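Local coordinates for RE68036p (PDB 1SQH), which is of uncertain function but probably belongs to the GNAT-like acyltransferases, with an inferred glycine N-acyltransferase activity, at residues H61-Y69 against T81-I89; D15-Y25 against Y36-K44. All blocks are in the same frame, centred on the assembly; numbering follows the deposited sequence.

Interaction 1 of 2, residues H61-Y69 against T81-I89; sequences HISLRKQFY and TYVSLHRDI
Gln67 and Tyr69 pair with Leu85 and Val83 as antiparallel hydrogen-bonded pairs, and Phe68 with Ser84 as the non-hydrogen-bonded pair between them; the two strand axes run at 157°. Tyr69 N reaches Val83 O at 2.7 Å, and Gln67 N meets Leu85 O at 3.0 Å. Upstream, around the short 3-10 turn at Ile62 and Ser63, a water joins the two chains: it accepts from Arg87 N and lies 2.6 Å from both Ile62 O and Arg65 O. The ladder joins two neighbouring strands of the eight-stranded mixed sheet, a sheet consistent with the acetyltransferase clan. His86 ties its strand to the 3-10 turn. Its CG lies anti to the backbone N (chi1 172°), which swings the ring toward the turn, and NE2 donates to Ser63 O at 2.7 Å in the ring plane; a ring N-H can thus satisfy a carbonyl that the strand pairing does not reach. On the face carrying Leu85, the CD1 methyl of Leu85 lies 3.6 Å from Tyr69 CE1, the two side chains crossing at about a right angle. On the other face, Phe68 lies alongside Tyr82, their ring planes 48° apart, while the small Ser84 lets its CB come within 3.6 Å of Phe68 CD1.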
# COMPACT_ATOMS: atom_id res chain seq x y z
N HIS A 61 16.21 -1.69 3.10
CA HIS A 61 15.40 -0.86 2.21
C HIS A 61 14.61 -1.75 1.25
O HIS A 61 13.88 -1.25 0.40
CB HIS A 61 16.25 0.11 1.40
CG HIS A 61 16.73 1.30 2.18
ND1 HIS A 61 17.82 1.24 3.03
CD2 HIS A 61 16.29 2.58 2.22
CE1 HIS A 61 18.03 2.43 3.55
NE2 HIS A 61 17.12 3.26 3.08
N ILE A 62 14.76 -3.07 1.39
CA ILE A 62 14.06 -3.99 0.52
C ILE A 62 12.54 -3.81 0.57
O ILE A 62 11.85 -4.10 -0.41
CB ILE A 62 14.35 -5.45 0.87
CG1 ILE A 62 14.06 -5.69 2.34
CG2 ILE A 62 15.78 -5.80 0.52
CD1 ILE A 62 13.70 -7.12 2.66
N SER A 63 12.03 -3.35 1.70
CA SER A 63 10.60 -3.15 1.87
C SER A 63 10.09 -2.08 0.89
O SER A 63 8.89 -1.98 0.64
CB SER A 63 10.28 -2.73 3.31
OG SER A 63 10.81 -1.44 3.58
N LEU A 64 11.02 -1.31 0.34
CA LEU A 64 10.71 -0.26 -0.63
C LEU A 64 10.92 -0.73 -2.08
O LEU A 64 10.95 0.08 -3.02
CB LEU A 64 11.57 0.98 -0.35
CG LEU A 64 10.98 2.05 0.57
CD1 LEU A 64 10.35 1.42 1.79
CD2 LEU A 64 12.06 3.05 0.97
N ARG A 65 11.07 -2.04 -2.27
CA ARG A 65 11.29 -2.61 -3.59
C ARG A 65 10.21 -3.62 -3.96
O ARG A 65 9.52 -4.15 -3.10
CB ARG A 65 12.66 -3.32 -3.65
CG ARG A 65 13.83 -2.59 -2.99
CD ARG A 65 13.83 -1.12 -3.34
NE ARG A 65 14.85 -0.73 -4.32
CZ ARG A 65 16.10 -0.41 -4.02
NH1 ARG A 65 16.52 -0.45 -2.75
NH2 ARG A 65 16.93 -0.03 -4.97
N LYS A 66 10.08 -3.87 -5.26
CA LYS A 66 9.11 -4.85 -5.75
C LYS A 66 9.66 -5.45 -7.05
O LYS A 66 10.34 -4.76 -7.81
CB LYS A 66 7.75 -4.21 -6.04
CG LYS A 66 6.90 -3.88 -4.82
CD LYS A 66 5.45 -3.57 -5.24
CE LYS A 66 4.59 -3.14 -4.07
NZ LYS A 66 5.10 -1.88 -3.45
N GLN A 67 9.38 -6.72 -7.28
CA GLN A 67 9.83 -7.37 -8.51
C GLN A 67 8.58 -7.78 -9.29
O GLN A 67 7.80 -8.62 -8.85
CB GLN A 67 10.69 -8.58 -8.17
CG GLN A 67 11.98 -8.20 -7.45
CD GLN A 67 12.43 -9.26 -6.46
OE1 GLN A 67 11.83 -9.41 -5.39
NE2 GLN A 67 13.48 -10.00 -6.82
N PHE A 68 8.40 -7.15 -10.44
CA PHE A 68 7.24 -7.42 -11.27
C PHE A 68 7.50 -8.55 -12.24
O PHE A 68 8.62 -8.71 -12.74
CB PHE A 68 6.86 -6.13 -12.02
CG PHE A 68 6.40 -5.02 -11.11
CD1 PHE A 68 5.08 -4.97 -10.65
CD2 PHE A 68 7.30 -4.04 -10.68
CE1 PHE A 68 4.66 -3.97 -9.78
CE2 PHE A 68 6.88 -3.02 -9.81
CZ PHE A 68 5.56 -2.99 -9.36
N TYR A 69 6.47 -9.36 -12.51
CA TYR A 69 6.61 -10.48 -13.43
C TYR A 69 5.40 -10.60 -14.35
O TYR A 69 4.36 -10.00 -14.10
CB TYR A 69 6.72 -11.81 -12.67
CG TYR A 69 7.83 -11.91 -11.65
CD1 TYR A 69 7.69 -11.34 -10.39
CD2 TYR A 69 9.00 -12.60 -11.94
CE1 TYR A 69 8.70 -11.46 -9.43
CE2 TYR A 69 10.02 -12.73 -11.00
CZ TYR A 69 9.86 -12.16 -9.75
OH TYR A 69 10.86 -12.30 -8.81
N THR A 81 -1.46 -8.41 -17.71
CA THR A 81 -1.21 -9.48 -16.74
C THR A 81 0.12 -9.33 -16.00
O THR A 81 1.19 -9.31 -16.61
CB THR A 81 -1.27 -10.88 -17.43
OG1 THR A 81 -2.54 -11.03 -18.09
CG2 THR A 81 -1.13 -12.00 -16.42
N TYR A 82 0.05 -9.21 -14.68
CA TYR A 82 1.27 -9.06 -13.91
C TYR A 82 1.13 -9.64 -12.51
O TYR A 82 0.04 -9.86 -11.99
CB TYR A 82 1.66 -7.58 -13.81
CG TYR A 82 1.10 -6.88 -12.59
CD1 TYR A 82 1.85 -6.75 -11.43
CD2 TYR A 82 -0.20 -6.37 -12.60
CE1 TYR A 82 1.34 -6.13 -10.30
CE2 TYR A 82 -0.73 -5.74 -11.46
CZ TYR A 82 0.04 -5.63 -10.32
OH TYR A 82 -0.48 -5.00 -9.21
N VAL A 83 2.28 -9.90 -11.91
CA VAL A 83 2.34 -10.42 -10.56
C VAL A 83 3.58 -9.77 -10.00
O VAL A 83 4.65 -9.82 -10.63
CB VAL A 83 2.50 -11.97 -10.51
CG1 VAL A 83 2.68 -12.43 -9.06
CG2 VAL A 83 1.29 -12.66 -11.13
N SER A 84 3.44 -9.14 -8.84
CA SER A 84 4.57 -8.50 -8.19
C SER A 84 4.87 -9.26 -6.89
O SER A 84 3.97 -9.83 -6.27
CB SER A 84 4.26 -7.04 -7.88
OG SER A 84 3.05 -6.92 -7.17
N LEU A 85 6.15 -9.27 -6.52
CA LEU A 85 6.59 -9.92 -5.31
C LEU A 85 7.34 -8.90 -4.47
O LEU A 85 8.24 -8.22 -4.98
CB LEU A 85 7.49 -11.11 -5.65
CG LEU A 85 6.80 -12.31 -6.31
CD1 LEU A 85 7.83 -13.41 -6.59
CD2 LEU A 85 5.71 -12.85 -5.40
N HIS A 86 6.93 -8.78 -3.21
CA HIS A 86 7.50 -7.84 -2.24
C HIS A 86 8.02 -8.57 -1.00
O HIS A 86 7.47 -9.60 -0.58
CB HIS A 86 6.44 -6.80 -1.85
CG HIS A 86 6.84 -5.89 -0.73
ND1 HIS A 86 6.69 -6.24 0.60
CD2 HIS A 86 7.37 -4.65 -0.73
CE1 HIS A 86 7.10 -5.24 1.36
NE2 HIS A 86 7.52 -4.26 0.58
N ARG A 87 9.08 -8.04 -0.41
CA ARG A 87 9.66 -8.65 0.77
C ARG A 87 9.90 -7.69 1.93
O ARG A 87 10.44 -6.59 1.74
CB ARG A 87 10.98 -9.33 0.41
CG ARG A 87 11.61 -10.15 1.53
CD ARG A 87 11.72 -11.61 1.09
NE ARG A 87 10.73 -12.48 1.72
CZ ARG A 87 10.20 -13.54 1.12
NH1 ARG A 87 10.56 -13.86 -0.12
NH2 ARG A 87 9.33 -14.31 1.76
N ASP A 88 9.48 -8.10 3.12
CA ASP A 88 9.70 -7.35 4.35
C ASP A 88 9.81 -8.40 5.46
O ASP A 88 10.90 -8.90 5.73
CB ASP A 88 8.55 -6.38 4.64
CG ASP A 88 8.88 -5.44 5.80
OD1 ASP A 88 9.97 -5.63 6.39
OD2 ASP A 88 8.08 -4.54 6.12
N ILE A 89 8.70 -8.72 6.11
CA ILE A 89 8.71 -9.76 7.14
C ILE A 89 8.37 -11.05 6.41
O ILE A 89 9.06 -12.06 6.56
CB ILE A 89 7.65 -9.52 8.22
CG1 ILE A 89 8.02 -8.30 9.06
CG2 ILE A 89 7.53 -10.76 9.11
CD1 ILE A 89 7.05 -8.06 10.21
O HOH W 1 10.46 -6.00 -1.46

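Interaction 2 of 2, residues D15-Y25 against Y36-K44; sequences DSEVDELLDLY and YLLLYNQRK
Arg43 grips Asp19 side-on with two nitrogens: NE donates to OD2 of Asp19 at 2.9 Å, nearly straight at 169°, and NH2 donates to OD1 of Asp19 at 3.0 Å. OD2 lies in the guanidinium plane, yet both oxygens are met from above the carboxylate plane, since the two flat groups are turned 59° apart. The aliphatic part of Arg43, bent at chi2 and chi3, crosses Val18 at a slant, with Arg43 CD 3.9 Å from Val18 CG1. NH1 makes a weaker salt bridge to Asp15, one helical turn before Asp19; Asp15 also pairs with Arg56, and NH1 with Asp46, so the charges form a network. Farther along, leucines fill the interface. Leu22 reaches over with CD1, which touches Tyr36 CE1 at 3.5 Å and Leu39 CB at 3.6 Å. Leu39 in turn sends CD2 to Leu21 CG, also at 3.6 Å, and the same methyl lies against Tyr25 CD1. The helix axes pass 9.0 Å apart at 144°, forming an antiparallel helical hairpin. Leu39 and Val18 also touch Phe68 of strand 67-71, Leu21 and Tyr25 touch Tyr82 of strand 82-87, and helix 76-79 meets Leu21 through Phe76.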
# COMPACT_ATOMS: atom_id res chain seq x y z
N ASP A 15 13.08 -2.80 -16.00
CA ASP A 15 12.57 -1.52 -15.53
C ASP A 15 11.78 -0.85 -16.65
O ASP A 15 10.74 -0.23 -16.42
CB ASP A 15 13.75 -0.63 -15.08
CG ASP A 15 14.17 -0.91 -13.65
OD1 ASP A 15 13.86 -2.01 -13.11
OD2 ASP A 15 14.83 -0.03 -13.04
N SER A 16 12.27 -1.00 -17.88
CA SER A 16 11.62 -0.43 -19.06
C SER A 16 10.23 -1.01 -19.27
O SER A 16 9.30 -0.31 -19.67
CB SER A 16 12.47 -0.68 -20.30
OG SER A 16 11.68 -0.66 -21.47
N GLU A 17 10.09 -2.30 -18.99
CA GLU A 17 8.83 -3.00 -19.15
C GLU A 17 7.82 -2.60 -18.08
O GLU A 17 6.62 -2.48 -18.35
CB GLU A 17 9.06 -4.51 -19.12
CG GLU A 17 9.45 -5.07 -20.46
CD GLU A 17 9.89 -6.52 -20.37
OE1 GLU A 17 9.65 -7.27 -21.34
OE2 GLU A 17 10.50 -6.89 -19.33
N VAL A 18 8.31 -2.39 -16.85
CA VAL A 18 7.43 -1.98 -15.76
C VAL A 18 6.87 -0.63 -16.16
O VAL A 18 5.68 -0.38 -16.05
CB VAL A 18 8.21 -1.86 -14.42
CG1 VAL A 18 7.25 -1.57 -13.27
CG2 VAL A 18 8.96 -3.14 -14.16
N ASP A 19 7.75 0.24 -16.65
CA ASP A 19 7.31 1.56 -17.08
C ASP A 19 6.18 1.43 -18.09
O ASP A 19 5.19 2.17 -18.01
CB ASP A 19 8.49 2.33 -17.66
CG ASP A 19 9.32 3.02 -16.58
OD1 ASP A 19 10.54 3.18 -16.78
OD2 ASP A 19 8.75 3.39 -15.53
N GLU A 20 6.30 0.50 -19.03
CA GLU A 20 5.24 0.30 -20.02
C GLU A 20 3.99 -0.22 -19.32
O GLU A 20 2.88 0.16 -19.66
CB GLU A 20 5.67 -0.72 -21.08
CG GLU A 20 6.62 -0.19 -22.13
CD GLU A 20 6.89 -1.23 -23.21
OE1 GLU A 20 7.98 -1.85 -23.19
OE2 GLU A 20 6.01 -1.43 -24.08
N LEU A 21 4.19 -1.11 -18.36
CA LEU A 21 3.07 -1.67 -17.61
C LEU A 21 2.32 -0.53 -16.91
O LEU A 21 1.09 -0.52 -16.87
CB LEU A 21 3.59 -2.66 -16.57
CG LEU A 21 2.53 -3.43 -15.79
CD1 LEU A 21 1.66 -4.27 -16.74
CD2 LEU A 21 3.24 -4.31 -14.77
N LEU A 22 3.09 0.41 -16.38
CA LEU A 22 2.54 1.57 -15.68
C LEU A 22 1.66 2.43 -16.60
O LEU A 22 0.56 2.83 -16.22
CB LEU A 22 3.68 2.42 -15.11
CG LEU A 22 3.36 3.82 -14.57
CD1 LEU A 22 2.40 3.74 -13.39
CD2 LEU A 22 4.66 4.49 -14.12
N ASP A 23 2.14 2.73 -17.82
CA ASP A 23 1.34 3.55 -18.72
C ASP A 23 0.14 2.79 -19.29
O ASP A 23 -0.87 3.39 -19.65
CB ASP A 23 2.18 4.09 -19.87
CG ASP A 23 1.40 5.09 -20.71
OD1 ASP A 23 1.07 6.18 -20.19
OD2 ASP A 23 1.11 4.79 -21.89
N LEU A 24 0.27 1.47 -19.39
CA LEU A 24 -0.84 0.67 -19.90
C LEU A 24 -2.01 0.81 -18.95
O LEU A 24 -3.15 1.00 -19.37
CB LEU A 24 -0.47 -0.80 -19.96
CG LEU A 24 0.25 -1.33 -21.18
CD1 LEU A 24 0.39 -2.84 -21.01
CD2 LEU A 24 -0.52 -0.98 -22.45
N TYR A 25 -1.73 0.70 -17.65
CA TYR A 25 -2.79 0.84 -16.69
C TYR A 25 -3.26 2.29 -16.68
O TYR A 25 -4.46 2.55 -16.57
CB TYR A 25 -2.34 0.40 -15.29
CG TYR A 25 -2.47 -1.10 -15.08
CD1 TYR A 25 -1.55 -1.99 -15.64
CD2 TYR A 25 -3.55 -1.62 -14.38
CE1 TYR A 25 -1.72 -3.38 -15.52
CE2 TYR A 25 -3.72 -3.00 -14.25
CZ TYR A 25 -2.81 -3.87 -14.82
OH TYR A 25 -3.02 -5.24 -14.71
N TYR A 36 -2.53 1.18 -10.97
CA TYR A 36 -1.72 2.24 -11.56
C TYR A 36 -0.96 2.93 -10.41
O TYR A 36 0.23 3.22 -10.52
CB TYR A 36 -2.60 3.27 -12.27
CG TYR A 36 -1.91 4.60 -12.43
CD1 TYR A 36 -0.92 4.79 -13.39
CD2 TYR A 36 -2.21 5.67 -11.57
CE1 TYR A 36 -0.24 5.99 -13.51
CE2 TYR A 36 -1.54 6.89 -11.68
CZ TYR A 36 -0.55 7.04 -12.65
OH TYR A 36 0.10 8.25 -12.79
N LEU A 37 -1.67 3.19 -9.31
CA LEU A 37 -1.07 3.87 -8.17
C LEU A 37 0.09 3.08 -7.59
O LEU A 37 1.14 3.64 -7.26
CB LEU A 37 -2.13 4.14 -7.10
CG LEU A 37 -3.08 5.26 -7.58
CD1 LEU A 37 -4.25 5.47 -6.62
CD2 LEU A 37 -2.26 6.54 -7.72
N LEU A 38 -0.10 1.76 -7.50
CA LEU A 38 0.93 0.86 -7.01
C LEU A 38 2.15 0.94 -7.92
O LEU A 38 3.28 1.09 -7.44
CB LEU A 38 0.35 -0.56 -6.96
CG LEU A 38 1.21 -1.83 -6.88
CD1 LEU A 38 2.52 -1.56 -6.18
CD2 LEU A 38 0.41 -2.90 -6.14
N LEU A 39 1.92 0.86 -9.23
CA LEU A 39 2.99 0.92 -10.22
C LEU A 39 3.64 2.29 -10.17
O LEU A 39 4.88 2.42 -10.17
CB LEU A 39 2.44 0.63 -11.62
CG LEU A 39 2.56 -0.79 -12.19
CD1 LEU A 39 2.25 -1.82 -11.13
CD2 LEU A 39 1.61 -0.95 -13.38
N TYR A 40 2.81 3.32 -10.15
CA TYR A 40 3.30 4.69 -10.06
C TYR A 40 4.17 4.84 -8.81
O TYR A 40 5.29 5.37 -8.87
CB TYR A 40 2.11 5.65 -9.97
CG TYR A 40 2.52 7.02 -9.53
CD1 TYR A 40 2.97 7.96 -10.45
CD2 TYR A 40 2.47 7.38 -8.18
CE1 TYR A 40 3.37 9.24 -10.03
CE2 TYR A 40 2.87 8.64 -7.76
CZ TYR A 40 3.32 9.56 -8.69
OH TYR A 40 3.67 10.83 -8.26
N ASN A 41 3.66 4.38 -7.68
CA ASN A 41 4.40 4.50 -6.44
C ASN A 41 5.75 3.79 -6.45
O ASN A 41 6.78 4.39 -6.09
CB ASN A 41 3.57 3.96 -5.27
CG ASN A 41 4.29 4.09 -3.95
OD1 ASN A 41 4.39 5.16 -3.37
ND2 ASN A 41 4.84 2.98 -3.48
N GLN A 42 5.76 2.52 -6.88
CA GLN A 42 7.00 1.76 -6.90
C GLN A 42 8.06 2.44 -7.75
O GLN A 42 9.20 2.62 -7.31
CB GLN A 42 6.77 0.35 -7.42
CG GLN A 42 8.01 -0.54 -7.29
CD GLN A 42 8.52 -0.57 -5.85
OE1 GLN A 42 7.85 -1.09 -4.96
NE2 GLN A 42 9.70 0.00 -5.62
N ARG A 43 7.70 2.82 -8.97
CA ARG A 43 8.66 3.48 -9.84
C ARG A 43 9.13 4.81 -9.24
O ARG A 43 10.27 5.22 -9.46
CB ARG A 43 8.06 3.69 -11.23
CG ARG A 43 7.87 2.37 -11.96
CD ARG A 43 9.20 1.62 -12.11
NE ARG A 43 10.04 2.20 -13.16
CZ ARG A 43 11.37 2.08 -13.21
NH1 ARG A 43 12.01 1.42 -12.25
NH2 ARG A 43 12.04 2.62 -14.22
N LYS A 44 8.27 5.48 -8.47
CA LYS A 44 8.67 6.73 -7.84
C LYS A 44 9.81 6.42 -6.86
O LYS A 44 10.84 7.10 -6.86
CB LYS A 44 7.51 7.36 -7.07
CG LYS A 44 7.91 8.64 -6.33
CD LYS A 44 6.73 9.34 -5.67
CE LYS A 44 6.11 8.48 -4.58
NZ LYS A 44 5.03 9.22 -3.87

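Interaction 2 comes first along the chain, and its second helix, 34-51, is followed by strand 67-71 of interaction 1; the helix pair is thus complete before the strand pair begins, and their centres lie about 13 Å apart. Both belong to the N-terminal part of the chain, within the region assigned to a family of unknown function (DUF5645) in the acetyltransferase clan. The helix pair 15-29 and 34-51 packs on the sheet face bearing Phe68 and Tyr82, and Phe68 CE1 approaches Leu39 CD1 at 3.5 Å. Polar contacts join them too: Gln42 probably hydrogen-bonds through NE2 to Leu64 O and through OE1 to Lys66 NZ, tying helix 34-51 to the chain just before the strand. The hairpin therefore forms a helical layer packed on one face of the sheet.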